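Local atomic coordinates of CRISPR-associated endonuclease Cas9 (Campylobacter jejuni subsp. jejuni serotype O:2, PDB entry 5X2H), a protein that uses a guide RNA to recognise matching invading DNA and cuts its two strands with separate HNH and RuvC-like nuclease domains. Residues Y165-E170 against K207-L212; D439-F444 against N500-Y505; H775-E780 against K796-K801. One frame throughout, in Å; residues are numbered along the deposited sequence.

Contact 1: residues Y165-E170 against K207-L212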
loop_
_atom_site.group_PDB
_atom_site.type_symbol
_atom_site.label_atom_id
_atom_site.label_comp_id
_atom_site.label_asym_id
_atom_site.label_seq_id
_atom_site.Cartn_x
_atom_site.Cartn_y
_atom_site.Cartn_z
ATOM N N TYR A 165 -29.735 -2.042 32.135
ATOM C CA TYR A 165 -30.458 -3.022 31.342
ATOM C C TYR A 165 -29.819 -4.392 31.497
ATOM O O TYR A 165 -28.629 -4.513 31.799
ATOM C CB TYR A 165 -30.497 -2.628 29.860
ATOM C CG TYR A 165 -31.407 -1.459 29.572
ATOM C CD1 TYR A 165 -32.769 -1.648 29.381
ATOM C CD2 TYR A 165 -30.907 -0.166 29.493
ATOM C CE1 TYR A 165 -33.608 -0.584 29.120
ATOM C CE2 TYR A 165 -31.739 0.906 29.230
ATOM C CZ TYR A 165 -33.090 0.691 29.046
ATOM O OH TYR A 165 -33.927 1.751 28.786
ATOM N N GLN A 166 -30.630 -5.429 31.279
ATOM C CA GLN A 166 -30.122 -6.794 31.341
ATOM C C GLN A 166 -29.168 -7.078 30.190
ATOM O O GLN A 166 -28.085 -7.639 30.389
ATOM C CB GLN A 166 -31.280 -7.792 31.319
ATOM C CG GLN A 166 -32.209 -7.719 32.511
ATOM C CD GLN A 166 -32.925 -9.030 32.747
ATOM O OE1 GLN A 166 -32.318 -10.011 33.175
ATOM N NE2 GLN A 166 -34.219 -9.062 32.452
ATOM N N SER A 167 -29.554 -6.698 28.974
ATOM C CA SER A 167 -28.822 -7.083 27.779
ATOM C C SER A 167 -28.795 -5.925 26.794
ATOM O O SER A 167 -29.550 -4.955 26.913
ATOM C CB SER A 167 -29.447 -8.318 27.119
ATOM O OG SER A 167 -30.680 -7.995 26.495
ATOM N N VAL A 168 -27.903 -6.045 25.808
ATOM C CA VAL A 168 -27.859 -5.081 24.715
ATOM C C VAL A 168 -29.177 -5.087 23.951
ATOM O O VAL A 168 -29.687 -4.032 23.550
ATOM C CB VAL A 168 -26.666 -5.383 23.789
ATOM C CG1 VAL A 168 -26.743 -4.546 22.521
ATOM C CG2 VAL A 168 -25.353 -5.144 24.518
ATOM N N GLY A 169 -29.755 -6.274 23.755
ATOM C CA GLY A 169 -31.010 -6.368 23.024
ATOM C C GLY A 169 -32.124 -5.563 23.664
ATOM O O GLY A 169 -32.826 -4.805 22.990
ATOM N N GLU A 170 -32.301 -5.715 24.980
ATOM C CA GLU A 170 -33.321 -4.939 25.680
ATOM C C GLU A 170 -33.032 -3.446 25.591
ATOM O O GLU A 170 -33.951 -2.635 25.422
ATOM C CB GLU A 170 -33.407 -5.377 27.143
ATOM C CG GLU A 170 -34.394 -4.566 27.970
ATOM C CD GLU A 170 -34.325 -4.887 29.450
ATOM O OE1 GLU A 170 -33.373 -5.578 29.869
ATOM O OE2 GLU A 170 -35.223 -4.444 30.196
ATOM N N LYS A 207 -21.529 -10.681 23.439
ATOM C CA LYS A 207 -21.268 -12.050 23.861
ATOM C C LYS A 207 -21.962 -12.356 25.181
ATOM O O LYS A 207 -22.439 -13.478 25.384
ATOM C CB LYS A 207 -19.761 -12.293 23.972
ATOM C CG LYS A 207 -19.381 -13.754 24.149
ATOM C CD LYS A 207 -17.873 -13.948 24.092
ATOM C CE LYS A 207 -17.508 -15.424 24.096
ATOM N NZ LYS A 207 -16.041 -15.624 23.921
ATOM N N ASP A 208 -22.044 -11.369 26.080
ATOM C CA ASP A 208 -22.771 -11.564 27.330
ATOM C C ASP A 208 -24.255 -11.788 27.075
ATOM O O ASP A 208 -24.899 -12.574 27.778
ATOM C CB ASP A 208 -22.571 -10.363 28.254
ATOM C CG ASP A 208 -21.128 -10.188 28.683
ATOM O OD1 ASP A 208 -20.390 -11.194 28.724
ATOM O OD2 ASP A 208 -20.732 -9.041 28.980
ATOM N N GLU A 209 -24.817 -11.109 26.073
ATOM C CA GLU A 209 -26.242 -11.254 25.801
ATOM C C GLU A 209 -26.563 -12.655 25.296
ATOM O O GLU A 209 -27.492 -13.306 25.790
ATOM C CB GLU A 209 -26.702 -10.200 24.796
ATOM C CG GLU A 209 -28.174 -10.320 24.432
ATOM C CD GLU A 209 -28.617 -9.297 23.404
ATOM O OE1 GLU A 209 -29.756 -9.416 22.903
ATOM O OE2 GLU A 209 -27.827 -8.380 23.093
ATOM N N LEU A 210 -25.799 -13.138 24.313
ATOM C CA LEU A 210 -26.047 -14.474 23.779
ATOM C C LEU A 210 -25.834 -15.555 24.836
ATOM O O LEU A 210 -26.535 -16.574 24.823
ATOM C CB LEU A 210 -25.156 -14.722 22.562
ATOM C CG LEU A 210 -25.511 -15.940 21.709
ATOM C CD1 LEU A 210 -26.998 -15.962 21.399
ATOM C CD2 LEU A 210 -24.695 -15.940 20.420
ATOM N N LYS A 211 -24.886 -15.355 25.756
ATOM C CA LYS A 211 -24.755 -16.284 26.877
ATOM C C LYS A 211 -25.973 -16.213 27.790
ATOM O O LYS A 211 -26.460 -17.245 28.266
ATOM C CB LYS A 211 -23.482 -15.990 27.671
ATOM C CG LYS A 211 -22.192 -16.318 26.940
ATOM C CD LYS A 211 -20.978 -16.056 27.823
ATOM C CE LYS A 211 -19.686 -16.424 27.113
ATOM N NZ LYS A 211 -18.492 -16.098 27.938
ATOM N N LEU A 212 -26.476 -15.003 28.044
ATOM C CA LEU A 212 -27.647 -14.846 28.898
ATOM C C LEU A 212 -28.892 -15.425 28.241
ATOM O O LEU A 212 -29.726 -16.042 28.913
ATOM C CB LEU A 212 -27.854 -13.369 29.234
ATOM C CG LEU A 212 -29.107 -13.018 30.039
ATOM C CD1 LEU A 212 -29.038 -13.622 31.437
ATOM C CD2 LEU A 212 -29.297 -11.511 30.106
#
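E209 reaches from helix 203-219 to the first turn of helix 168-175 and meets the backbone there with its carboxylate. OE2 lies 2.9 Å from G169 N, but the N-H points poorly at it (127°), so this hydrogen bond is weak. The stronger partner of the carboxylate is R111, whose NE forms a salt bridge with OE1. A negative group beside the amino end of a helix would probably also be stabilised by the helix dipole. Having no side chain, G169 lets the carboxylate come close, with OE1 3.3 Å from G169 CA.

The apolar part is small. With CG anti to the backbone N (chi1 178°) and an extended chain beyond, E209 passes its CG 3.6 Å from S167 CB. L212 CD2 adds a looser touch on S167 CB, 4.4 Å away.

Capping completes the polar set: S167 is the N-cap, its OG accepting from E170 N at 3.2 Å. E170 also folds back, its OE1 accepting from N of Q166, the residue before the cap, which stands above the carboxylate plane.

The contact thus joins the start of helix 168-175 to the flank of helix 203-219, with R111 and F112 of helix 107-113 beside V168 and E170, and L115 against S167 and L212.

Contact 2: residues D439-F444 against N500-Y505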
loop_
_atom_site.group_PDB
_atom_site.type_symbol
_atom_site.label_atom_id
_atom_site.label_comp_id
_atom_site.label_asym_id
_atom_site.label_seq_id
_atom_site.Cartn_x
_atom_site.Cartn_y
_atom_site.Cartn_z
ATOM N N ASP A 439 28.792 -3.511 -15.176
ATOM C CA ASP A 439 28.793 -2.471 -16.202
ATOM C C ASP A 439 27.500 -1.666 -16.161
ATOM O O ASP A 439 27.521 -0.432 -16.242
ATOM C CB ASP A 439 28.988 -3.092 -17.586
ATOM C CG ASP A 439 30.348 -3.738 -17.749
ATOM O OD1 ASP A 439 31.290 -3.330 -17.040
ATOM O OD2 ASP A 439 30.474 -4.650 -18.593
ATOM N N PHE A 440 26.366 -2.349 -16.046
ATOM C CA PHE A 440 25.067 -1.711 -15.921
ATOM C C PHE A 440 24.558 -1.856 -14.494
ATOM O O PHE A 440 24.904 -2.808 -13.789
ATOM C CB PHE A 440 24.054 -2.319 -16.896
ATOM C CG PHE A 440 24.469 -2.232 -18.335
ATOM C CD1 PHE A 440 24.243 -1.077 -19.066
ATOM C CD2 PHE A 440 25.079 -3.307 -18.961
ATOM C CE1 PHE A 440 24.621 -0.994 -20.392
ATOM C CE2 PHE A 440 25.459 -3.231 -20.287
ATOM C CZ PHE A 440 25.229 -2.072 -21.004
ATOM N N LEU A 441 23.739 -0.905 -14.075
ATOM C CA LEU A 441 23.182 -0.956 -12.732
ATOM C C LEU A 441 22.164 -2.086 -12.656
ATOM O O LEU A 441 21.198 -2.090 -13.430
ATOM C CB LEU A 441 22.542 0.380 -12.369
ATOM C CG LEU A 441 22.202 0.581 -10.890
ATOM C CD1 LEU A 441 23.458 0.470 -10.039
ATOM C CD2 LEU A 441 21.523 1.923 -10.670
ATOM N N PRO A 442 22.343 -3.062 -11.771
ATOM C CA PRO A 442 21.391 -4.175 -11.692
ATOM C C PRO A 442 20.084 -3.731 -11.057
ATOM O O PRO A 442 19.960 -2.634 -10.510
ATOM C CB PRO A 442 22.118 -5.198 -10.818
ATOM C CG PRO A 442 22.989 -4.362 -9.941
ATOM C CD PRO A 442 23.440 -3.205 -10.798
ATOM N N ALA A 443 19.095 -4.619 -11.139
ATOM C CA ALA A 443 17.796 -4.354 -10.535
ATOM C C ALA A 443 17.954 -4.042 -9.054
ATOM O O ALA A 443 18.649 -4.757 -8.326
ATOM C CB ALA A 443 16.872 -5.555 -10.727
ATOM N N PHE A 444 17.313 -2.957 -8.612
ATOM C CA PHE A 444 17.362 -2.578 -7.206
ATOM C C PHE A 444 16.846 -3.688 -6.299
ATOM O O PHE A 444 17.242 -3.758 -5.129
ATOM C CB PHE A 444 16.557 -1.293 -6.986
ATOM C CG PHE A 444 16.594 -0.789 -5.576
ATOM C CD1 PHE A 444 17.709 -0.121 -5.097
ATOM C CD2 PHE A 444 15.517 -0.982 -4.728
ATOM C CE1 PHE A 444 17.749 0.344 -3.797
ATOM C CE2 PHE A 444 15.550 -0.517 -3.426
ATOM C CZ PHE A 444 16.667 0.147 -2.961
ATOM N N ASN A 500 24.283 5.538 -2.567
ATOM C CA ASN A 500 24.909 4.327 -2.040
ATOM C C ASN A 500 24.621 3.127 -2.930
ATOM O O ASN A 500 25.479 2.256 -3.113
ATOM C CB ASN A 500 24.424 4.058 -0.615
ATOM C CG ASN A 500 24.916 5.090 0.375
ATOM O OD1 ASN A 500 26.068 5.522 0.322
ATOM N ND2 ASN A 500 24.043 5.492 1.291
ATOM N N TYR A 501 23.412 3.065 -3.490
ATOM C CA TYR A 501 23.049 1.984 -4.399
ATOM C C TYR A 501 23.853 2.051 -5.694
ATOM O O TYR A 501 24.156 1.011 -6.289
ATOM C CB TYR A 501 21.538 2.045 -4.643
ATOM C CG TYR A 501 20.974 1.390 -5.888
ATOM C CD1 TYR A 501 21.304 0.087 -6.245
ATOM C CD2 TYR A 501 20.042 2.064 -6.669
ATOM C CE1 TYR A 501 20.757 -0.503 -7.377
ATOM C CE2 TYR A 501 19.490 1.484 -7.791
ATOM C CZ TYR A 501 19.846 0.203 -8.141
ATOM O OH TYR A 501 19.286 -0.360 -9.266
ATOM N N THR A 502 24.248 3.251 -6.118
ATOM C CA THR A 502 24.995 3.376 -7.365
ATOM C C THR A 502 26.474 3.055 -7.173
ATOM O O THR A 502 27.070 2.359 -8.003
ATOM C CB THR A 502 24.822 4.781 -7.943
ATOM O OG1 THR A 502 23.426 5.052 -8.131
ATOM C CG2 THR A 502 25.534 4.899 -9.283
ATOM N N LYS A 503 27.086 3.537 -6.090
ATOM C CA LYS A 503 28.512 3.303 -5.899
ATOM C C LYS A 503 28.819 1.905 -5.379
ATOM O O LYS A 503 29.970 1.468 -5.470
ATOM C CB LYS A 503 29.112 4.350 -4.955
ATOM C CG LYS A 503 28.643 4.286 -3.509
ATOM C CD LYS A 503 29.454 5.260 -2.661
ATOM C CE LYS A 503 28.789 5.559 -1.325
ATOM N NZ LYS A 503 28.774 4.391 -0.400
ATOM N N ASP A 504 27.826 1.192 -4.849
ATOM C CA ASP A 504 28.057 -0.172 -4.393
ATOM C C ASP A 504 27.991 -1.195 -5.519
ATOM O O ASP A 504 28.531 -2.295 -5.366
ATOM C CB ASP A 504 27.044 -0.559 -3.312
ATOM C CG ASP A 504 27.406 -0.019 -1.944
ATOM O OD1 ASP A 504 28.392 0.740 -1.838
ATOM O OD2 ASP A 504 26.703 -0.364 -0.971
ATOM N N TYR A 505 27.349 -0.864 -6.642
ATOM C CA TYR A 505 27.044 -1.860 -7.660
ATOM C C TYR A 505 27.438 -1.486 -9.082
ATOM O O TYR A 505 27.348 -2.350 -9.962
ATOM C CB TYR A 505 25.542 -2.190 -7.645
ATOM C CG TYR A 505 25.122 -3.008 -6.448
ATOM C CD1 TYR A 505 25.131 -4.395 -6.498
ATOM C CD2 TYR A 505 24.731 -2.397 -5.265
ATOM C CE1 TYR A 505 24.757 -5.151 -5.408
ATOM C CE2 TYR A 505 24.356 -3.145 -4.167
ATOM C CZ TYR A 505 24.369 -4.523 -4.246
ATOM O OH TYR A 505 23.997 -5.279 -3.160
#
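Y501 places its ring between L441 and F444, with its hydroxyl reaching the backbone of P442. F444 CD1 stands over the centre of one face, 3.4 Å above the ring plane of Y501. The two rings form an edge-to-face pair, their planes at 79°. L441 packs over the opposite face, CD2 lying 3.5 Å from Y501 CZ. At the ring edge, Y501 OH donates to P442 O over 2.7 Å, with the hydroxyl nearly in line with the carbonyl (C=O...O angle 171°). Both faces and the hydroxyl are therefore engaged, which should restrict rotation of the ring. A chi1 of 158° swings the Y501 ring off the helix toward the loop.

One turn further along the helix, Y505 CB meets P442 CD at 3.9 Å and L441 CD1 at 4.1 Å.

In the next shell, L441 is tied at both backbone ends to helix 456-476: its N donates to N470 OD1, and its O accepts from R466 NE. I462 and R466 of the same helix also touch Y501, and Y449 packs on F444.

The contact fastens the 439-444 loop to helix 493-505 beside bound RNA: A443 packs on a sugar, and N500 makes a weak hydrogen bond to a phosphate. A helix of the RuvC subdomain 3 region thus helps hold the loop that lies on the RNA.

Contact 3: residues H775-E780 against K796-K801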
loop_
_atom_site.group_PDB
_atom_site.type_symbol
_atom_site.label_atom_id
_atom_site.label_comp_id
_atom_site.label_asym_id
_atom_site.label_seq_id
_atom_site.Cartn_x
_atom_site.Cartn_y
_atom_site.Cartn_z
ATOM N N HIS A 775 4.446 17.283 -25.831
ATOM C CA HIS A 775 5.398 16.495 -25.050
ATOM C C HIS A 775 5.945 17.289 -23.868
ATOM O O HIS A 775 5.969 16.796 -22.734
ATOM C CB HIS A 775 6.535 15.998 -25.948
ATOM C CG HIS A 775 7.497 17.068 -26.362
ATOM N ND1 HIS A 775 7.246 17.931 -27.407
ATOM C CD2 HIS A 775 8.707 17.420 -25.867
ATOM C CE1 HIS A 775 8.262 18.767 -27.539
ATOM N NE2 HIS A 775 9.163 18.477 -26.618
ATOM N N ASP A 776 6.375 18.527 -24.108
ATOM C CA ASP A 776 6.979 19.342 -23.064
ATOM C C ASP A 776 5.971 20.214 -22.330
ATOM O O ASP A 776 6.338 20.846 -21.334
ATOM C CB ASP A 776 8.085 20.227 -23.656
ATOM C CG ASP A 776 7.600 21.078 -24.815
ATOM O OD1 ASP A 776 6.401 21.007 -25.154
ATOM O OD2 ASP A 776 8.419 21.822 -25.390
ATOM N N ASN A 777 4.721 20.258 -22.795
ATOM C CA ASN A 777 3.687 21.118 -22.216
ATOM C C ASN A 777 4.145 22.576 -22.168
ATOM O O ASN A 777 3.818 23.322 -21.243
ATOM C CB ASN A 777 3.271 20.625 -20.828
ATOM C CG ASN A 777 1.933 21.186 -20.391
ATOM O OD1 ASN A 777 0.890 20.813 -20.926
ATOM N ND2 ASN A 777 1.958 22.088 -19.416
ATOM N N LYS A 778 4.912 22.984 -23.176
ATOM C CA LYS A 778 5.461 24.331 -23.250
ATOM C C LYS A 778 4.622 25.155 -24.218
ATOM O O LYS A 778 4.494 24.802 -25.395
ATOM C CB LYS A 778 6.924 24.298 -23.691
ATOM C CG LYS A 778 7.656 25.615 -23.528
ATOM C CD LYS A 778 9.096 25.493 -24.003
ATOM C CE LYS A 778 9.872 26.785 -23.790
ATOM N NZ LYS A 778 11.248 26.690 -24.355
ATOM N N PHE A 779 4.057 26.253 -23.718
ATOM C CA PHE A 779 3.172 27.106 -24.498
ATOM C C PHE A 779 3.919 28.124 -25.350
ATOM O O PHE A 779 3.392 28.550 -26.385
ATOM C CB PHE A 779 2.203 27.837 -23.556
ATOM C CG PHE A 779 1.341 28.862 -24.236
ATOM C CD1 PHE A 779 0.237 28.476 -24.977
ATOM C CD2 PHE A 779 1.624 30.214 -24.119
ATOM C CE1 PHE A 779 -0.561 29.415 -25.604
ATOM C CE2 PHE A 779 0.829 31.162 -24.745
ATOM C CZ PHE A 779 -0.266 30.760 -25.488
ATOM N N GLU A 780 5.137 28.501 -24.959
ATOM C CA GLU A 780 5.811 29.631 -25.591
ATOM C C GLU A 780 6.427 29.279 -26.940
ATOM O O GLU A 780 6.554 30.156 -27.800
ATOM C CB GLU A 780 6.887 30.190 -24.655
ATOM C CG GLU A 780 6.356 30.798 -23.354
ATOM C CD GLU A 780 5.983 29.757 -22.301
ATOM O OE1 GLU A 780 6.082 28.544 -22.584
ATOM O OE2 GLU A 780 5.587 30.158 -21.185
ATOM N N LYS A 796 -0.327 27.444 -18.924
ATOM C CA LYS A 796 -0.252 26.397 -17.914
ATOM C C LYS A 796 -0.398 24.984 -18.466
ATOM O O LYS A 796 0.029 24.038 -17.797
ATOM C CB LYS A 796 -1.316 26.621 -16.825
ATOM C CG LYS A 796 -2.648 25.933 -17.085
ATOM C CD LYS A 796 -3.118 25.149 -15.861
ATOM C CE LYS A 796 -4.038 25.974 -14.974
ATOM N NZ LYS A 796 -5.414 26.095 -15.539
ATOM N N GLU A 797 -0.975 24.812 -19.655
ATOM C CA GLU A 797 -1.136 23.477 -20.217
ATOM C C GLU A 797 -1.344 23.574 -21.722
ATOM O O GLU A 797 -2.017 24.490 -22.205
ATOM C CB GLU A 797 -2.307 22.734 -19.564
ATOM C CG GLU A 797 -3.632 23.472 -19.633
ATOM C CD GLU A 797 -4.709 22.821 -18.786
ATOM O OE1 GLU A 797 -4.371 21.949 -17.957
ATOM O OE2 GLU A 797 -5.895 23.183 -18.951
ATOM N N VAL A 798 -0.759 22.624 -22.451
ATOM C CA VAL A 798 -0.924 22.544 -23.897
ATOM C C VAL A 798 -1.614 21.226 -24.217
ATOM O O VAL A 798 -0.957 20.215 -24.498
ATOM C CB VAL A 798 0.421 22.664 -24.635
ATOM C CG1 VAL A 798 0.190 22.785 -26.137
ATOM C CG2 VAL A 798 1.214 23.853 -24.111
ATOM N N ILE A 799 -2.943 21.228 -24.171
ATOM C CA ILE A 799 -3.745 20.026 -24.351
ATOM C C ILE A 799 -4.844 20.327 -25.357
ATOM O O ILE A 799 -5.486 21.380 -25.291
ATOM C CB ILE A 799 -4.346 19.540 -23.013
ATOM C CG1 ILE A 799 -3.238 19.240 -21.997
ATOM C CG2 ILE A 799 -5.203 18.305 -23.229
ATOM C CD1 ILE A 799 -3.762 18.891 -20.603
ATOM N N ALA A 800 -5.055 19.406 -26.291
ATOM C CA ALA A 800 -6.109 19.519 -27.288
ATOM C C ALA A 800 -7.131 18.421 -27.038
ATOM O O ALA A 800 -6.791 17.233 -27.068
ATOM C CB ALA A 800 -5.539 19.423 -28.703
ATOM N N LYS A 801 -8.376 18.817 -26.792
ATOM C CA LYS A 801 -9.449 17.891 -26.467
ATOM C C LYS A 801 -10.460 17.829 -27.603
ATOM O O LYS A 801 -10.628 18.789 -28.359
ATOM C CB LYS A 801 -10.162 18.303 -25.174
ATOM C CG LYS A 801 -9.229 18.699 -24.044
ATOM C CD LYS A 801 -10.007 18.991 -22.774
ATOM C CE LYS A 801 -9.072 19.311 -21.618
ATOM N NZ LYS A 801 -9.787 19.340 -20.314
#
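N777 OD1 accepts a nearly straight hydrogen bond from V798 N, 2.9 Å long with an N-H...O angle of 172°. The donor sits 50° out of the amide's carbonyl plane, not on a lone pair. The other half of the same amide works too: N777 ND2 donates to K796 O at 3.2 Å, and this oxygen lies in the plane of the amide group. Together the two bonds bridge E797, whose CA comes 3.4 Å from OD1, and they fix which way round the amide is turned. A chi1 of -161° on N777 extends the amide across to the 796-798 backbone.

Beside this polar grip, V798 CG2 packs 3.6 Å from K778 O and 4.1 Å from F779 CB. Just before N777, D776 forms an Asx turn, its OD1 accepting from K778 N over 3.2 Å; K774 NZ makes a salt bridge with that carboxylate.

Backbone bonds of V798 with K774, just beyond strand 769-773, and of A800 with V772 within it continue the pairing. N794 OD1 takes the amide hydrogens of K796 and E797.

N777, as both acceptor and donor, thus helps hold the loop after strand 769-773 to the run leading into strand 799-804, within the PI-CTD domain. The chemistry is directional backbone recognition by a neutral amide, with a valine packed alongside it.

In the fold
The three contacts follow one another along the chain without overlap, and none touches another. Contact 1 stands apart among helices, its centre about 63 Å from that of contact 2 and about 66 Å from that of contact 3, on the opposite side of the chain's centre from both. Contacts 2 and 3 are nearer neighbours, with centres about 36 Å apart. Contact 2, next to bound RNA, has its nearest atom about 3 Å from nucleic acid, against about 4 Å for contact 3 and about 10 Å for contact 1. In contact 3 the N777 side chain is about 10 Å from that of H558, a predicted magnesium ligand, whereas contacts 1 and 2 lie away from the predicted metal sites.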